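Local coordinates for YceI-like domain protein (Burkholderia cenocepacia BC7, PDB 5IXH) that binds a long octaprenyl diphosphate lipid in the pocket of a lipocalin-like beta barrel and probably captures antibiotics outside the bacterial cell, at residues D3-L6 / A7-K10; P37-A40 / A41-S44. All coordinates share one frame; numbering follows the deposited sequence.

Contact 1 of 2, residues D3-L6 / A7-K10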
loop_
_atom_site.group_PDB
_atom_site.type_symbol
_atom_site.label_atom_id
_atom_site.label_comp_id
_atom_site.label_asym_id
_atom_site.label_seq_id
_atom_site.Cartn_x
_atom_site.Cartn_y
_atom_site.Cartn_z
ATOM N N ASP A 3 8.565 10.333 -13.076
ATOM C CA ASP A 3 7.872 9.726 -11.940
ATOM C C ASP A 3 8.093 10.515 -10.613
ATOM O O ASP A 3 8.179 11.748 -10.623
ATOM C CB ASP A 3 8.199 8.213 -11.835
ATOM C CG ASP A 3 9.643 7.933 -11.440
ATOM O OD1 ASP A 3 10.536 8.738 -11.780
ATOM O OD2 ASP A 3 9.877 6.889 -10.790
ATOM N N VAL A 4 8.266 9.791 -9.510
ATOM C CA VAL A 4 7.701 10.126 -8.207
ATOM C C VAL A 4 8.657 10.875 -7.230
ATOM O O VAL A 4 9.735 11.302 -7.642
ATOM C CB VAL A 4 7.236 8.774 -7.656
ATOM C CG1 VAL A 4 6.549 8.817 -6.286
ATOM C CG2 VAL A 4 6.242 8.129 -8.644
ATOM N N ASP A 5 8.242 11.070 -5.965
ATOM C CA ASP A 5 9.114 11.637 -4.913
ATOM C C ASP A 5 8.812 11.050 -3.517
ATOM O O ASP A 5 7.796 11.388 -2.907
ATOM C CB ASP A 5 8.979 13.180 -4.906
ATOM C CG ASP A 5 10.086 13.885 -4.091
ATOM O OD1 ASP A 5 10.294 13.507 -2.929
ATOM O OD2 ASP A 5 10.708 14.822 -4.630
ATOM N N LEU A 6 9.688 10.178 -2.995
ATOM C CA LEU A 6 9.438 9.563 -1.695
ATOM C C LEU A 6 9.254 10.530 -0.586
ATOM O O LEU A 6 8.401 10.337 0.269
ATOM C CB LEU A 6 10.580 8.598 -1.297
ATOM C CG LEU A 6 10.681 8.090 0.174
ATOM C CD1 LEU A 6 9.449 7.304 0.596
ATOM C CD2 LEU A 6 11.917 7.224 0.372
ATOM N N ALA A 7 10.095 11.554 -0.549
ATOM C CA ALA A 7 10.032 12.459 0.557
ATOM C C ALA A 7 8.688 13.159 0.571
ATOM O O ALA A 7 8.159 13.460 1.645
ATOM C CB ALA A 7 11.180 13.440 0.492
ATOM N N LYS A 8 8.114 13.415 -0.615
ATOM C CA LYS A 8 6.825 14.090 -0.726
ATOM C C LYS A 8 5.655 13.114 -0.630
ATOM O O LYS A 8 4.521 13.520 -0.430
ATOM C CB LYS A 8 6.749 14.862 -2.047
ATOM C CG LYS A 8 7.657 16.077 -2.080
ATOM C CD LYS A 8 7.622 16.769 -3.433
ATOM C CE LYS A 8 8.455 18.049 -3.389
ATOM N NZ LYS A 8 8.440 18.753 -4.699
ATOM N N SER A 9 5.966 11.820 -0.739
ATOM C CA SER A 9 4.962 10.764 -0.853
ATOM C C SER A 9 4.865 9.993 0.456
ATOM O O SER A 9 5.769 10.051 1.315
ATOM C CB SER A 9 5.347 9.822 -1.983
ATOM O OG SER A 9 5.319 10.506 -3.230
ATOM N N LYS A 10 3.774 9.258 0.606
ATOM C CA LYS A 10 3.543 8.500 1.821
ATOM C C LYS A 10 2.750 7.263 1.506
ATOM O O LYS A 10 1.798 7.297 0.721
ATOM C CB LYS A 10 2.756 9.345 2.827
ATOM C CG LYS A 10 2.707 8.763 4.239
ATOM C CD LYS A 10 1.518 9.300 5.026
ATOM C CE LYS A 10 1.683 9.065 6.520
ATOM N NZ LYS A 10 0.423 9.330 7.275
HETATM O O HOH W 1 10.112 16.869 -6.395
#

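Contact 2 of 2, residues P37-A40 / A41-S44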
loop_
_atom_site.group_PDB
_atom_site.type_symbol
_atom_site.label_atom_id
_atom_site.label_comp_id
_atom_site.label_asym_id
_atom_site.label_seq_id
_atom_site.Cartn_x
_atom_site.Cartn_y
_atom_site.Cartn_z
ATOM N N PRO A 37 -4.251 11.753 -18.370
ATOM C CA PRO A 37 -5.701 11.564 -18.307
ATOM C C PRO A 37 -6.383 11.574 -19.685
ATOM O O PRO A 37 -7.525 11.116 -19.809
ATOM C CB PRO A 37 -6.184 12.772 -17.488
ATOM C CG PRO A 37 -4.981 13.355 -16.870
ATOM C CD PRO A 37 -3.826 13.009 -17.733
ATOM N N ALA A 38 -5.696 12.069 -20.709
ATOM C CA ALA A 38 -6.247 12.043 -22.067
ATOM C C ALA A 38 -6.194 10.640 -22.670
ATOM O O ALA A 38 -6.882 10.362 -23.658
ATOM C CB ALA A 38 -5.504 13.036 -22.962
ATOM N N LYS A 39 -5.366 9.776 -22.083
ATOM C CA LYS A 39 -5.211 8.389 -22.512
ATOM C C LYS A 39 -5.060 7.484 -21.271
ATOM O O LYS A 39 -4.111 6.701 -21.142
ATOM C CB LYS A 39 -3.980 8.244 -23.402
ATOM C CG LYS A 39 -3.998 9.093 -24.673
ATOM C CD LYS A 39 -4.061 8.245 -25.942
ATOM C CE LYS A 39 -5.410 7.550 -26.109
ATOM N NZ LYS A 39 -5.482 6.762 -27.377
ATOM N N ALA A 40 -6.013 7.588 -20.351
ATOM C CA ALA A 40 -5.886 7.001 -19.022
ATOM C C ALA A 40 -5.661 5.498 -19.054
ATOM O O ALA A 40 -4.846 4.984 -18.301
ATOM C CB ALA A 40 -7.128 7.344 -18.200
ATOM N N ALA A 41 -6.397 4.796 -19.909
ATOM C CA ALA A 41 -6.324 3.340 -19.953
ATOM C C ALA A 41 -4.979 2.817 -20.433
ATOM O O ALA A 41 -4.686 1.637 -20.271
ATOM C CB ALA A 41 -7.434 2.788 -20.815
ATOM N N GLN A 42 -4.170 3.697 -21.024
ATOM C CA GLN A 42 -2.827 3.346 -21.476
ATOM C C GLN A 42 -1.777 3.532 -20.391
ATOM O O GLN A 42 -0.626 3.200 -20.611
ATOM C CB GLN A 42 -2.431 4.195 -22.683
ATOM C CG GLN A 42 -3.300 3.939 -23.900
ATOM C CD GLN A 42 -2.949 4.810 -25.097
ATOM O OE1 GLN A 42 -3.779 5.015 -25.981
ATOM N NE2 GLN A 42 -1.718 5.317 -25.138
ATOM N N GLY A 43 -2.170 4.065 -19.233
ATOM C CA GLY A 43 -1.232 4.344 -18.158
ATOM C C GLY A 43 -0.776 3.108 -17.412
ATOM O O GLY A 43 -1.289 1.994 -17.599
ATOM N N SER A 44 0.190 3.305 -16.529
ATOM C CA SER A 44 0.658 2.211 -15.703
ATOM C C SER A 44 1.309 2.735 -14.449
ATOM O O SER A 44 1.729 3.901 -14.388
ATOM C CB SER A 44 1.631 1.335 -16.472
ATOM O OG SER A 44 2.802 2.047 -16.774
#

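Contact 1 of 2, residues D3-L6 / A7-K10
The backbone carbonyl oxygen of Asp-5 accepts from both Ser-9 OG and, weakly, Lys-8 N. Ser-9 OG donates to Asp-5 O over 2.6 Å, coming from above the carbonyl plane (51° out of it) rather than along a lone pair. Lys-8 N reaches Asp-5 O at 3.1 Å, but that bond is strongly bent and therefore weak. The N-H of Lys-8 is shared with the side chain: Lys-8 N to Asp-5 OD1 is 3.2 Å at a better angle of 148°, the carboxylate being met from above its plane. CG of Asp-5 stands anti to its backbone N (chi1 -166°), beside the carbonyl carbon, which carries the carboxylate back over the turn. The aliphatic chain of Lys-8, extended beyond CG, then runs across this carboxylate, with Lys-8 CD 3.8 Å from Asp-5 OD2. Their charged ends stay beyond salt-bridge range; a water bridges them, donating to Asp-5 OD2 at 2.8 Å and accepting from Lys-8 NZ at 3.0 Å. Ser-9 N to Leu-6 O (3.0 Å) adds a second, weak i+3 to i bond, and Val-4 CG1 packs against the Ser-9 hydroxyl, which also bonds to Val-159 N. With Asp-5 OD1 accepting from the amide three residues on, the carboxylate is used in an N-cap-like way at a single helical turn, in the loop leading into barrel strand 10-15.

Contact 2 of 2, residues P37-A40 / A41-S44
The end of the Lys-39 chain lies across the amide oxygen of Gln-42: Lys-39 NZ donates to Gln-42 OE1 at 2.8 Å, approaching at a C=O...N angle of 150° and tilted 27° from the amide plane. The methylenes behind the ammonium take part as well, since Lys-39 CE lies 3.0 Å and CD 3.2 Å from the same Gln-42 OE1. Two bends in the lysine chain make this possible: chi2, at -114°, lies off the usual staggered positions, and a further turn at chi3 folds the chain against the amide, whereas Gln-42 is extended beyond CG. The positive charge would be expected to polarise the amide carbonyl.

Behind the side chains, backbone bonds hold the two residues three apart on one turn, consistent with the side-chain contact. Gln-42 N bonds to Lys-39 O at 3.0 Å, and Gly-43 N to Ala-40 O, also 3.0 Å; both donors sit above the carbonyl planes they address. Further out, Ala-40 is buried and its side chain touches Tyr-94 of strand 93-102, while Ser-44 pairs through its backbone with Lys-34. Two successive bonds from residue i+3 back to residue i make a short 3-10 helical turn, with Ala-40 to Gln-42 as its 3-10 residues, in the connection between antiparallel barrel strands 22-34 and 44-50.

In the fold
Contact 1 closes before contact 2 opens along the chain. Their centres lie about 21 Å apart and their nearest atoms about 8 Å, so the two do not touch. Strand 22-34 relates them: side chains of 3-10 rest on it at Phe-29 and Ala-31, and the loop holding 37-44 follows it. Both are surface loops joined to strands of one curled antiparallel sheet, with contact 1 about 14 Å and contact 2 about 21 Å from the chain centre. The octaprenyl diphosphate passes near both: about 7 Å from the Val-4 side chain, about 6 Å from Gly-43, and touching Ser-44 where strand 44-50 begins.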